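Local coordinates for protein KLLA0E08119p (PDB 3VA7) that probably catalyses the ATP- and biotin-dependent carboxylation of urea, this chain being the urea carboxylase part of a longer enzyme that also breaks down the product, at residues K94-A99 with D122-E127; A234-I239 with N263-E268; S591-I596 with D643-A648; E600-R605 with T1052-L1057; A954-N959 with R1140-A1145. One frame throughout, in Å; residues are numbered along the deposited sequence.

Contact 1 (K94-A99 with D122-E127)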
# COMPACT_ATOMS: atom_id res chain seq x y z
N LYS A 94 -28.74 -19.18 15.67
CA LYS A 94 -27.38 -18.83 16.03
C LYS A 94 -27.36 -17.72 17.08
O LYS A 94 -26.74 -17.90 18.15
CB LYS A 94 -26.61 -18.43 14.78
CG LYS A 94 -26.19 -19.61 13.88
CD LYS A 94 -25.58 -19.13 12.58
CE LYS A 94 -24.53 -20.13 12.06
NZ LYS A 94 -23.76 -19.68 10.87
N ILE A 95 -28.09 -16.61 16.82
CA ILE A 95 -28.16 -15.43 17.74
C ILE A 95 -28.59 -15.84 19.13
O ILE A 95 -27.93 -15.52 20.13
CB ILE A 95 -29.09 -14.26 17.20
CG1 ILE A 95 -28.56 -13.58 15.93
CG2 ILE A 95 -29.36 -13.21 18.29
CD1 ILE A 95 -27.01 -13.48 15.79
N ILE A 96 -29.69 -16.57 19.19
CA ILE A 96 -30.28 -16.93 20.47
C ILE A 96 -29.36 -17.90 21.23
O ILE A 96 -29.21 -17.81 22.46
CB ILE A 96 -31.69 -17.50 20.23
CG1 ILE A 96 -32.71 -16.78 21.12
CG2 ILE A 96 -31.72 -18.99 20.49
CD1 ILE A 96 -33.18 -15.46 20.57
N ASN A 97 -28.72 -18.80 20.47
CA ASN A 97 -27.67 -19.69 21.01
C ASN A 97 -26.46 -18.86 21.52
O ASN A 97 -25.91 -19.10 22.63
CB ASN A 97 -27.23 -20.75 19.97
CG ASN A 97 -26.19 -21.76 20.53
OD1 ASN A 97 -26.37 -22.35 21.61
ND2 ASN A 97 -25.08 -21.92 19.81
N ALA A 98 -26.10 -17.84 20.73
CA ALA A 98 -25.07 -16.92 21.18
C ALA A 98 -25.38 -16.25 22.53
O ALA A 98 -24.47 -16.15 23.37
CB ALA A 98 -24.75 -15.93 20.13
N ALA A 99 -26.63 -15.84 22.76
CA ALA A 99 -27.01 -15.17 24.02
C ALA A 99 -27.10 -16.16 25.16
O ALA A 99 -26.81 -15.82 26.33
CB ALA A 99 -28.30 -14.44 23.89
N ASP A 122 -40.45 -12.44 19.38
CA ASP A 122 -41.20 -13.52 20.03
C ASP A 122 -40.30 -14.70 20.52
O ASP A 122 -40.50 -15.17 21.66
CB ASP A 122 -42.35 -14.05 19.11
CG ASP A 122 -43.55 -13.07 18.98
OD1 ASP A 122 -43.92 -12.34 19.94
OD2 ASP A 122 -44.15 -13.04 17.89
N ARG A 123 -39.34 -15.15 19.69
CA ARG A 123 -38.29 -16.11 20.12
C ARG A 123 -37.57 -15.66 21.39
O ARG A 123 -37.35 -16.48 22.30
CB ARG A 123 -37.24 -16.38 19.02
CG ARG A 123 -37.27 -17.78 18.35
CD ARG A 123 -37.41 -18.96 19.38
NE ARG A 123 -36.20 -19.73 19.70
CZ ARG A 123 -35.27 -20.17 18.84
NH1 ARG A 123 -35.37 -19.95 17.53
NH2 ARG A 123 -34.21 -20.86 19.29
N CYS A 124 -37.17 -14.38 21.45
CA CYS A 124 -36.55 -13.85 22.68
C CYS A 124 -37.48 -14.07 23.82
O CYS A 124 -37.09 -14.66 24.82
CB CYS A 124 -36.18 -12.35 22.63
SG CYS A 124 -34.85 -12.04 21.49
N SER A 125 -38.71 -13.62 23.67
CA SER A 125 -39.67 -13.77 24.77
C SER A 125 -39.85 -15.22 25.19
O SER A 125 -39.75 -15.52 26.39
CB SER A 125 -41.03 -13.16 24.45
OG SER A 125 -41.76 -13.04 25.66
N GLN A 126 -40.08 -16.10 24.22
CA GLN A 126 -40.37 -17.53 24.51
C GLN A 126 -39.07 -18.28 24.99
O GLN A 126 -39.08 -19.49 25.26
CB GLN A 126 -41.10 -18.23 23.30
CG GLN A 126 -40.22 -19.23 22.54
CD GLN A 126 -40.72 -19.62 21.14
OE1 GLN A 126 -41.35 -18.80 20.44
NE2 GLN A 126 -40.39 -20.85 20.72
N GLU A 127 -37.98 -17.52 25.12
CA GLU A 127 -36.70 -18.06 25.53
C GLU A 127 -36.16 -17.45 26.86
O GLU A 127 -35.08 -17.84 27.33
CB GLU A 127 -35.70 -17.87 24.40
CG GLU A 127 -34.61 -18.86 24.40
CD GLU A 127 -34.93 -20.15 23.63
OE1 GLU A 127 -34.61 -21.21 24.21
OE2 GLU A 127 -35.44 -20.10 22.46
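Ile-96 reaches from helix 92-101 across to helix 118-125: its CG1-CD1 arm meets Cys-124 and Glu-127, its CG2 methyl Arg-123. The apolar part comes first. CD1 lies 3.9 Å from SG of Cys-124, while CG1 stands 4.3 Å from CG of Glu-127, so the isoleucine meets Glu-127 through the acid's aliphatic CG. Below, both Ile-96 and Cys-124 rest on Ile-107 of strand 106-108. The two helices therefore pack side by side over the parallel sheet of the biotin carboxylase N-terminal domain, one leading into strand 106-108 and the other leading out of it.

The other branch, CG2, meets a charged group. CG2 of Ile-96 approaches NH2 of Arg-123 at 3.3 Å, set obliquely to the guanidinium. Arg-123 has a chain bent at chi2 (-46°) and chi3 (-102°), which folds it back towards Glu-127 on its own segment. The polar contacts follow from this fold. NE of Arg-123 gives a salt-bridging hydrogen bond to OE2 of Glu-127, 2.9 Å long and nearly straight (168°), with the oxygen in the guanidinium plane. NH1 has a second acid, Asp-93, next to segment 94-99, so the arginine also ties the two helices together by charge.

A leucine in place of Arg-123 would probably leave Glu-127 and Asp-93 each without this cationic partner and uncover CG2 of Ile-96. The chemistry implies a layered joint: an apolar seam against the sheet, and over it an ion-pair network whose charges are met within the domain.

Contact 2 (A234-I239 with N263-E268)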
# COMPACT_ATOMS: atom_id res chain seq x y z
N ALA A 234 -42.35 17.32 -1.58
CA ALA A 234 -42.57 16.72 -0.27
C ALA A 234 -41.33 16.63 0.62
O ALA A 234 -40.28 16.16 0.19
CB ALA A 234 -43.23 15.29 -0.45
N ARG A 235 -41.50 17.03 1.88
CA ARG A 235 -40.49 16.83 2.92
C ARG A 235 -40.71 15.54 3.74
O ARG A 235 -41.76 14.89 3.62
CB ARG A 235 -40.36 18.07 3.79
CG ARG A 235 -39.68 19.19 3.03
CD ARG A 235 -39.75 20.48 3.78
NE ARG A 235 -39.17 20.37 5.11
CZ ARG A 235 -39.25 21.31 6.05
NH1 ARG A 235 -39.90 22.45 5.81
NH2 ARG A 235 -38.69 21.14 7.24
N HIS A 236 -39.71 15.15 4.53
CA HIS A 236 -39.80 13.95 5.38
C HIS A 236 -39.49 14.39 6.81
O HIS A 236 -38.32 14.64 7.16
CB HIS A 236 -38.81 12.92 4.86
CG HIS A 236 -38.72 11.66 5.66
ND1 HIS A 236 -38.95 10.42 5.10
CD2 HIS A 236 -38.34 11.43 6.95
CE1 HIS A 236 -38.75 9.48 6.02
NE2 HIS A 236 -38.37 10.07 7.15
N VAL A 237 -40.54 14.56 7.63
CA VAL A 237 -40.33 15.00 8.99
C VAL A 237 -40.73 13.84 9.85
O VAL A 237 -41.82 13.30 9.67
CB VAL A 237 -41.13 16.23 9.34
CG1 VAL A 237 -40.78 16.68 10.74
CG2 VAL A 237 -40.85 17.36 8.35
N GLU A 238 -39.86 13.40 10.74
CA GLU A 238 -40.20 12.26 11.54
C GLU A 238 -40.10 12.64 13.00
O GLU A 238 -39.38 13.60 13.37
CB GLU A 238 -39.31 11.07 11.18
CG GLU A 238 -37.82 11.26 11.55
CD GLU A 238 -36.90 10.25 10.90
OE1 GLU A 238 -37.32 9.52 9.95
OE2 GLU A 238 -35.74 10.18 11.34
N ILE A 239 -40.85 11.92 13.83
CA ILE A 239 -40.82 12.16 15.25
C ILE A 239 -40.18 10.99 15.94
O ILE A 239 -40.52 9.85 15.70
CB ILE A 239 -42.24 12.42 15.82
CG1 ILE A 239 -42.86 13.68 15.22
CG2 ILE A 239 -42.19 12.56 17.38
CD1 ILE A 239 -42.49 14.95 15.99
N ASN A 263 -34.34 7.53 -2.60
CA ASN A 263 -34.88 7.13 -1.30
C ASN A 263 -33.88 6.70 -0.17
O ASN A 263 -34.29 6.18 0.88
CB ASN A 263 -35.97 6.06 -1.51
CG ASN A 263 -37.34 6.68 -1.72
OD1 ASN A 263 -37.63 7.23 -2.79
ND2 ASN A 263 -38.18 6.63 -0.69
N GLN A 264 -32.58 6.91 -0.36
CA GLN A 264 -31.65 6.48 0.66
C GLN A 264 -31.07 7.71 1.37
O GLN A 264 -30.46 8.58 0.73
CB GLN A 264 -30.58 5.59 0.05
CG GLN A 264 -31.15 4.41 -0.73
CD GLN A 264 -30.11 3.78 -1.64
OE1 GLN A 264 -29.13 3.21 -1.16
NE2 GLN A 264 -30.30 3.90 -2.96
N LYS A 265 -31.30 7.82 2.68
CA LYS A 265 -30.98 9.06 3.38
C LYS A 265 -29.47 9.32 3.37
O LYS A 265 -28.71 8.35 3.40
CB LYS A 265 -31.57 9.02 4.78
CG LYS A 265 -33.05 8.67 4.73
CD LYS A 265 -33.76 9.02 6.03
CE LYS A 265 -33.87 7.82 6.90
NZ LYS A 265 -35.13 7.85 7.69
N VAL A 266 -29.06 10.59 3.23
CA VAL A 266 -27.62 10.94 3.27
C VAL A 266 -27.32 12.03 4.26
O VAL A 266 -26.29 11.97 4.93
CB VAL A 266 -26.92 11.25 1.87
CG1 VAL A 266 -27.67 10.68 0.70
CG2 VAL A 266 -26.75 12.70 1.65
N ILE A 267 -28.22 13.02 4.38
CA ILE A 267 -28.10 14.04 5.42
C ILE A 267 -29.40 14.27 6.18
O ILE A 267 -30.48 14.41 5.58
CB ILE A 267 -27.56 15.41 4.87
CG1 ILE A 267 -26.05 15.37 4.70
CG2 ILE A 267 -27.90 16.62 5.76
CD1 ILE A 267 -25.63 15.42 3.27
N GLU A 268 -29.28 14.34 7.51
CA GLU A 268 -30.43 14.63 8.36
C GLU A 268 -30.14 15.76 9.31
O GLU A 268 -28.98 16.04 9.60
CB GLU A 268 -30.87 13.37 9.12
CG GLU A 268 -30.83 12.08 8.29
CD GLU A 268 -29.50 11.30 8.41
OE1 GLU A 268 -28.56 11.72 9.12
OE2 GLU A 268 -29.40 10.22 7.78
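His-236 and Glu-238 converge on Lys-265 through different first torsions: the histidine swings CG away from its backbone N (chi1 177°), whereas Glu-238 tucks CG between its N and carbonyl carbon (chi1 67°) and then runs extended. The setting is the large antiparallel sheet in the ATP-binding, ATP-grasp part of the biotin carboxylase. Strands 235-244 and 264-270 do not pair with each other; strand 249-261 lies between them and pairs with both, so the contact is made by side chains reaching over it.

Lys-265 comes from the opposite direction to Glu-238, its chain bent at chi3 and chi4, and its NZ forms a salt bridge of 3.6 Å with Glu-238 OE1. The same NZ stands 4.0 Å from His-236 NE2, oblique to the ring. The stronger partner of Lys-265 NZ is Glu-325, and this NZ also bonds a glycerol molecule, probably from the crystallisation liquor. Glu-238 is shared as well, OE2 pairing with Arg-255 of the intervening strand.

A leucine in place of His-236 would probably take one donor from Glu-238 OE1 and leave the carboxylate less firmly set to meet the lysine. That donor is NE2, which lies 3.0 Å from OE1 of Glu-238; the oxygen sits within the imidazole plane, yet the N-H arrives from above the carboxylate plane, 39° out of it.

Contact 3 (S591-I596 with D643-A648)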
# COMPACT_ATOMS: atom_id res chain seq x y z
N SER A 591 1.33 15.96 -16.98
CA SER A 591 1.18 16.85 -15.84
C SER A 591 -0.13 17.62 -15.90
O SER A 591 -0.68 17.80 -16.96
CB SER A 591 2.36 17.81 -15.75
OG SER A 591 2.51 18.56 -16.94
N ILE A 592 -0.61 18.09 -14.77
CA ILE A 592 -1.90 18.74 -14.67
C ILE A 592 -1.58 19.92 -13.80
O ILE A 592 -0.94 19.73 -12.77
CB ILE A 592 -2.91 17.96 -13.82
CG1 ILE A 592 -3.00 16.47 -14.15
CG2 ILE A 592 -4.23 18.66 -13.78
CD1 ILE A 592 -2.91 16.11 -15.57
N ARG A 593 -1.96 21.13 -14.21
CA ARG A 593 -1.70 22.31 -13.39
C ARG A 593 -2.29 22.10 -11.98
O ARG A 593 -3.43 21.68 -11.85
CB ARG A 593 -2.26 23.60 -14.06
CG ARG A 593 -1.71 24.89 -13.43
CD ARG A 593 -2.45 26.14 -13.95
NE ARG A 593 -2.08 27.39 -13.28
CZ ARG A 593 -0.85 27.93 -13.29
NH1 ARG A 593 0.15 27.31 -13.93
NH2 ARG A 593 -0.61 29.08 -12.64
N GLY A 594 -1.48 22.33 -10.95
CA GLY A 594 -1.91 22.16 -9.57
C GLY A 594 -1.63 20.77 -9.00
O GLY A 594 -1.72 20.57 -7.78
N GLY A 595 -1.33 19.80 -9.85
CA GLY A 595 -0.91 18.48 -9.41
C GLY A 595 -2.08 17.59 -9.11
O GLY A 595 -3.21 18.05 -9.14
N ILE A 596 -1.83 16.31 -8.83
CA ILE A 596 -2.91 15.35 -8.53
C ILE A 596 -3.04 15.13 -7.02
O ILE A 596 -2.02 15.09 -6.32
CB ILE A 596 -2.65 14.00 -9.21
CG1 ILE A 596 -2.57 14.14 -10.72
CG2 ILE A 596 -3.70 12.99 -8.81
CD1 ILE A 596 -1.51 13.25 -11.32
N ASP A 643 3.71 27.77 -9.36
CA ASP A 643 4.65 28.83 -9.13
C ASP A 643 4.74 29.76 -10.34
O ASP A 643 5.17 30.90 -10.20
CB ASP A 643 6.03 28.21 -8.86
CG ASP A 643 6.17 27.73 -7.40
OD1 ASP A 643 5.28 28.10 -6.60
OD2 ASP A 643 7.16 27.02 -7.06
N PHE A 644 4.33 29.28 -11.52
CA PHE A 644 4.78 29.87 -12.78
C PHE A 644 3.60 29.93 -13.69
O PHE A 644 2.68 29.15 -13.54
CB PHE A 644 5.86 29.00 -13.44
CG PHE A 644 7.04 28.74 -12.58
CD1 PHE A 644 7.39 27.43 -12.23
CD2 PHE A 644 7.82 29.80 -12.09
CE1 PHE A 644 8.51 27.15 -11.40
CE2 PHE A 644 8.97 29.55 -11.26
CZ PHE A 644 9.31 28.22 -10.91
N GLU A 645 3.63 30.82 -14.67
CA GLU A 645 2.56 30.81 -15.67
C GLU A 645 2.92 29.66 -16.60
O GLU A 645 4.12 29.41 -16.82
CB GLU A 645 2.51 32.16 -16.41
CG GLU A 645 1.11 32.65 -16.80
CD GLU A 645 0.19 32.81 -15.59
OE1 GLU A 645 0.67 33.35 -14.55
OE2 GLU A 645 -1.00 32.39 -15.66
N PRO A 646 1.93 28.95 -17.15
CA PRO A 646 2.42 27.88 -18.05
C PRO A 646 3.22 28.45 -19.27
O PRO A 646 3.15 29.63 -19.57
CB PRO A 646 1.14 27.13 -18.47
CG PRO A 646 0.05 27.65 -17.59
CD PRO A 646 0.46 29.02 -17.14
N GLN A 647 3.99 27.60 -19.94
CA GLN A 647 4.87 28.00 -21.03
C GLN A 647 5.41 26.78 -21.78
O GLN A 647 5.91 25.85 -21.14
CB GLN A 647 6.01 28.81 -20.47
CG GLN A 647 7.16 29.00 -21.41
CD GLN A 647 8.22 29.91 -20.82
OE1 GLN A 647 8.03 30.49 -19.75
NE2 GLN A 647 9.36 30.02 -21.51
N ALA A 648 5.29 26.75 -23.11
CA ALA A 648 5.97 25.71 -23.90
C ALA A 648 7.45 25.56 -23.46
O ALA A 648 8.13 26.56 -23.25
CB ALA A 648 5.91 26.06 -25.39
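Arg-593 sends its guanidinium edge-on to the carbonyl of Phe-644, and one oxygen takes both terminal nitrogens. NH1 makes the better bond to Phe-644 O, at 3.2 Å, with the oxygen in the guanidinium plane and the approach nearly along the C=O axis (165°). NH2 adds a weak one to that oxygen at 3.4 Å. An extended side chain from CG to NE, with CG turned away from the backbone N (chi1 -166°), carries the group this far. NH1 has a further weak acceptor in Val-521 O. Glu-645 OE2 lies 4.5 Å from Arg-593 NH2, well out of the guanidinium plane, so the attraction there is of charge alone. Pro-646 crosses the arginine at about a right angle, and its CD packs 3.7 Å from Arg-593 NH1.

The base of the arginine sits in a type II turn closed by Gly-595 N to Ile-592 O at 2.9 Å; Asn-523 serves the turn twice, taking Gly-594 N and giving to Ile-592 O.

Within the carboxyltransferase A and B region, the turn continues strand 587-592, flanked by strands 529-533 and 545-550, while segment 643-648 runs past the arginine as irregular chain, Phe-644 resting against Arg-519 of helix 511-520 in a cation-pi contact.

Contact 4 (E600-R605 with T1052-L1057)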
# COMPACT_ATOMS: atom_id res chain seq x y z
N GLU A 600 0.09 11.71 1.02
CA GLU A 600 1.47 11.31 1.15
C GLU A 600 1.61 10.02 1.96
O GLU A 600 0.77 9.72 2.83
CB GLU A 600 2.30 12.36 1.87
CG GLU A 600 2.25 13.79 1.29
CD GLU A 600 3.18 14.73 2.05
OE1 GLU A 600 2.90 15.03 3.22
OE2 GLU A 600 4.22 15.16 1.49
N TYR A 601 2.68 9.27 1.70
CA TYR A 601 3.11 8.20 2.58
C TYR A 601 4.63 8.37 2.68
O TYR A 601 5.35 8.47 1.66
CB TYR A 601 2.72 6.81 2.01
CG TYR A 601 3.20 5.63 2.85
CD1 TYR A 601 2.56 5.29 4.03
CD2 TYR A 601 4.31 4.85 2.45
CE1 TYR A 601 3.03 4.23 4.81
CE2 TYR A 601 4.78 3.78 3.22
CZ TYR A 601 4.13 3.48 4.40
OH TYR A 601 4.56 2.44 5.17
N LEU A 602 5.11 8.40 3.91
CA LEU A 602 6.54 8.63 4.16
C LEU A 602 7.17 9.82 3.39
O LEU A 602 8.29 9.75 2.90
CB LEU A 602 7.33 7.35 3.93
CG LEU A 602 7.18 6.28 5.01
CD1 LEU A 602 7.92 5.07 4.53
CD2 LEU A 602 7.69 6.73 6.43
N GLY A 603 6.43 10.92 3.30
CA GLY A 603 6.96 12.16 2.78
C GLY A 603 6.65 12.44 1.32
O GLY A 603 6.94 13.53 0.81
N SER A 604 6.06 11.47 0.63
CA SER A 604 5.96 11.53 -0.83
C SER A 604 4.67 10.90 -1.31
O SER A 604 4.15 9.93 -0.73
CB SER A 604 7.10 10.76 -1.48
OG SER A 604 6.80 10.57 -2.85
N ARG A 605 4.17 11.47 -2.40
CA ARG A 605 3.01 10.95 -3.06
C ARG A 605 3.36 9.93 -4.14
O ARG A 605 2.47 9.54 -4.91
CB ARG A 605 2.22 12.10 -3.66
CG ARG A 605 1.62 12.94 -2.59
CD ARG A 605 0.94 14.12 -3.17
NE ARG A 605 0.08 14.76 -2.18
CZ ARG A 605 0.40 15.77 -1.40
NH1 ARG A 605 1.61 16.29 -1.43
NH2 ARG A 605 -0.53 16.24 -0.55
N THR A 1052 5.98 -10.98 7.33
CA THR A 1052 6.74 -9.79 6.95
C THR A 1052 7.13 -8.99 8.15
O THR A 1052 6.34 -8.79 9.06
CB THR A 1052 5.92 -8.86 5.99
OG1 THR A 1052 6.77 -7.77 5.59
CG2 THR A 1052 4.68 -8.36 6.66
N ALA A 1053 8.36 -8.52 8.14
CA ALA A 1053 8.80 -7.65 9.18
C ALA A 1053 8.66 -6.19 8.67
O ALA A 1053 9.49 -5.31 9.01
CB ALA A 1053 10.23 -8.00 9.52
N TRP A 1054 7.64 -5.94 7.85
CA TRP A 1054 7.26 -4.57 7.48
C TRP A 1054 5.79 -4.36 7.68
O TRP A 1054 4.98 -5.07 7.11
CB TRP A 1054 7.58 -4.34 6.02
CG TRP A 1054 7.03 -3.07 5.43
CD1 TRP A 1054 5.82 -2.89 4.77
CD2 TRP A 1054 7.70 -1.79 5.39
NE1 TRP A 1054 5.72 -1.59 4.32
CE2 TRP A 1054 6.85 -0.89 4.70
CE3 TRP A 1054 8.94 -1.31 5.88
CZ2 TRP A 1054 7.18 0.46 4.50
CZ3 TRP A 1054 9.28 0.03 5.66
CH2 TRP A 1054 8.39 0.90 4.97
N ASP A 1055 5.42 -3.37 8.47
CA ASP A 1055 4.03 -3.16 8.87
C ASP A 1055 3.66 -1.80 8.24
O ASP A 1055 3.73 -0.73 8.88
CB ASP A 1055 3.99 -3.19 10.41
CG ASP A 1055 2.65 -2.77 11.02
OD1 ASP A 1055 1.68 -2.46 10.27
OD2 ASP A 1055 2.58 -2.72 12.29
N LYS A 1056 3.29 -1.84 6.96
CA LYS A 1056 3.04 -0.60 6.19
C LYS A 1056 2.26 0.49 6.96
O LYS A 1056 2.58 1.66 6.93
CB LYS A 1056 2.29 -0.93 4.90
CG LYS A 1056 2.06 0.27 4.05
CD LYS A 1056 1.37 -0.13 2.81
CE LYS A 1056 -0.13 0.03 2.94
NZ LYS A 1056 -0.77 -0.80 1.90
N LEU A 1057 1.20 0.09 7.62
CA LEU A 1057 0.37 1.05 8.31
C LEU A 1057 0.66 1.06 9.83
O LEU A 1057 -0.11 1.67 10.61
CB LEU A 1057 -1.08 0.67 8.08
CG LEU A 1057 -1.53 0.51 6.62
CD1 LEU A 1057 -3.05 0.09 6.54
CD2 LEU A 1057 -1.29 1.78 5.93
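Tyr-601 pushes its hydroxyl end between the indole of Trp-1054 and the aliphatic start of Lys-1056. Its OH lies 3.4 Å from CZ2 of Trp-1054 and 3.5 Å from CG of Lys-1056. The two aromatic side chains come from opposite directions, the indole carbon near the tyrosine plane, beyond the ring edge, and the hydroxyl oblique to the indole, and no ring stack forms. The phenol is fixed by a hydrogen bond that it donates to Lys-1056 O, 2.8 Å from OH; the oxygen is met in its carbonyl plane, on a lone pair, at a C=O...O angle of 119°.

Tyr-601 begins a type I' beta turn that runs to Ser-604 in the carboxyltransferase A and B region, and the partner loop belongs to the C and D region, 447 residues further on. Segment 1052-1057 opens with an ST turn, in which Thr-1052 OG1 accepts from Trp-1054 N.

Second in the type I' turn, Leu-602 works on both rings: CG lies 3.9 Å above one face of the Tyr-601 ring, towards its rim, and CD1 meets the edge of the indole 4.2 Å from CH2 of Trp-1054. Lys-1056 bends at chi3 (94°), and its NZ bonds Asn-612 O, back in the A and B region.

Contact 5 (A954-N959 with R1140-A1145)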
# COMPACT_ATOMS: atom_id res chain seq x y z
N ALA A 954 20.63 -25.98 -12.20
CA ALA A 954 21.70 -25.21 -11.60
C ALA A 954 22.12 -26.03 -10.42
O ALA A 954 21.37 -26.88 -10.02
CB ALA A 954 21.21 -23.84 -11.16
N PRO A 955 23.35 -25.85 -9.91
CA PRO A 955 23.73 -26.70 -8.80
C PRO A 955 22.86 -26.46 -7.56
O PRO A 955 22.97 -27.22 -6.59
CB PRO A 955 25.18 -26.26 -8.52
CG PRO A 955 25.67 -25.70 -9.79
CD PRO A 955 24.51 -25.11 -10.48
N TRP A 956 22.03 -25.41 -7.55
CA TRP A 956 21.22 -25.10 -6.33
C TRP A 956 19.78 -25.45 -6.58
O TRP A 956 18.87 -25.09 -5.84
CB TRP A 956 21.38 -23.62 -5.86
CG TRP A 956 20.85 -22.61 -6.84
CD1 TRP A 956 19.56 -22.09 -6.93
CD2 TRP A 956 21.57 -22.04 -7.91
NE1 TRP A 956 19.47 -21.22 -8.00
CE2 TRP A 956 20.70 -21.17 -8.60
CE3 TRP A 956 22.89 -22.17 -8.35
CZ2 TRP A 956 21.11 -20.45 -9.70
CZ3 TRP A 956 23.29 -21.44 -9.45
CH2 TRP A 956 22.40 -20.61 -10.12
N LEU A 957 19.56 -26.13 -7.69
CA LEU A 957 18.24 -26.49 -8.15
C LEU A 957 18.30 -28.00 -8.20
O LEU A 957 19.39 -28.56 -8.35
CB LEU A 957 18.04 -25.91 -9.52
CG LEU A 957 17.87 -24.41 -9.54
CD1 LEU A 957 17.64 -24.00 -11.00
CD2 LEU A 957 16.66 -23.99 -8.67
N PRO A 958 17.17 -28.69 -8.07
CA PRO A 958 15.79 -28.21 -8.04
C PRO A 958 15.30 -27.73 -6.67
O PRO A 958 14.30 -26.99 -6.62
CB PRO A 958 14.99 -29.47 -8.49
CG PRO A 958 15.79 -30.62 -7.99
CD PRO A 958 17.25 -30.17 -8.08
N ASN A 959 15.98 -28.13 -5.59
CA ASN A 959 15.58 -27.81 -4.23
C ASN A 959 16.71 -27.10 -3.46
O ASN A 959 17.78 -27.70 -3.21
CB ASN A 959 15.19 -29.10 -3.48
CG ASN A 959 14.83 -28.83 -1.98
OD1 ASN A 959 15.73 -28.59 -1.15
ND2 ASN A 959 13.52 -28.85 -1.65
N ARG A 1140 32.79 -24.18 -8.92
CA ARG A 1140 33.06 -24.23 -10.35
C ARG A 1140 31.72 -24.32 -11.14
O ARG A 1140 31.40 -23.47 -11.99
CB ARG A 1140 34.00 -25.40 -10.66
CG ARG A 1140 34.45 -25.48 -12.10
CD ARG A 1140 35.22 -26.78 -12.33
NE ARG A 1140 34.37 -27.94 -12.63
CZ ARG A 1140 33.68 -28.11 -13.76
NH1 ARG A 1140 33.68 -27.17 -14.71
NH2 ARG A 1140 32.94 -29.21 -13.92
N LEU A 1141 30.92 -25.32 -10.79
CA LEU A 1141 29.61 -25.46 -11.41
C LEU A 1141 28.73 -24.19 -11.29
O LEU A 1141 28.14 -23.76 -12.31
CB LEU A 1141 28.91 -26.77 -10.94
CG LEU A 1141 29.60 -28.05 -11.46
CD1 LEU A 1141 29.27 -29.39 -10.72
CD2 LEU A 1141 29.37 -28.18 -12.96
N ILE A 1142 28.69 -23.56 -10.10
CA ILE A 1142 27.83 -22.37 -9.82
C ILE A 1142 28.09 -21.20 -10.77
O ILE A 1142 27.18 -20.44 -11.17
CB ILE A 1142 27.95 -21.94 -8.34
CG1 ILE A 1142 27.37 -23.05 -7.41
CG2 ILE A 1142 27.30 -20.57 -8.10
CD1 ILE A 1142 27.77 -22.96 -5.91
N GLN A 1143 29.36 -21.11 -11.17
CA GLN A 1143 29.90 -20.06 -12.03
C GLN A 1143 29.58 -20.15 -13.53
O GLN A 1143 30.05 -19.29 -14.29
CB GLN A 1143 31.41 -20.17 -11.95
CG GLN A 1143 32.14 -18.97 -11.63
CD GLN A 1143 33.48 -19.29 -11.02
OE1 GLN A 1143 34.49 -18.75 -11.46
NE2 GLN A 1143 33.50 -20.13 -9.96
N VAL A 1144 28.90 -21.23 -13.98
CA VAL A 1144 28.61 -21.40 -15.42
C VAL A 1144 27.48 -20.42 -15.72
O VAL A 1144 26.40 -20.56 -15.13
CB VAL A 1144 28.18 -22.88 -15.83
CG1 VAL A 1144 27.79 -22.93 -17.30
CG2 VAL A 1144 29.27 -23.96 -15.53
N ALA A 1145 27.72 -19.42 -16.58
CA ALA A 1145 26.67 -18.48 -17.00
C ALA A 1145 25.46 -19.24 -17.54
O ALA A 1145 25.62 -20.28 -18.15
CB ALA A 1145 27.18 -17.49 -18.03
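Ile-1142 comes obliquely to the indole of Trp-956, its CG2 4.3 Å from CZ3. One face of that indole is taken up within its own segment by Ala-954, whose CB stands 3.4 Å above the plane and off towards the rim. Tyr-1013 meets the same ring system with the planes at about 45°, and Phe-963 of helix 960-967 touches both Trp-956 and Ile-1142.

The smaller ring of Pro-955 does more of the work between the segments. Its CG packs 3.6 Å from CB of Leu-1141 and 3.9 Å from CG1 of Ile-1142, where the last turn of helix 1133-1142 gives way to loop. Ile-1142 sets CG2 opposite the backbone N and CG1 opposite the carbonyl carbon (chi1 -66°), so one branch goes to the indole and the other to the proline.

Pro-955 and Trp-956 are the two middle residues of a type I turn, closed by Leu-957 N to Ala-954 O at 3.0 Å, which presents both rings to the helix end. The turn leads on to Asn-959, the N-cap of helix 960-967.

Arg-951, earlier in the same loop, bonds Val-1144 O. Between the two segments themselves there is no hydrogen bond or ion pair, so they meet by apolar fit.

In the fold
Contacts 1 and 2 lie in the biotin carboxylase portion, in series along the sequence with centres 33 Å apart. Contacts 3 and 4 adjoin in the sequence, yet their centres stand 28 Å apart; contact 3 stays within the carboxyltransferase A and B region, whereas contact 4 joins it to the C and D region near the centre of the chain. Contact 4 crosses both contact 3 and contact 5 along the sequence. Contact 5 lies closer to the bound urea than contact 4: the Trp-956 side chain is about 11 Å from urea and about 12 Å from the biotin group, against about 14 Å from urea for Trp-1054. Contacts 2 and 5 are the farthest apart, at 72 Å between centres.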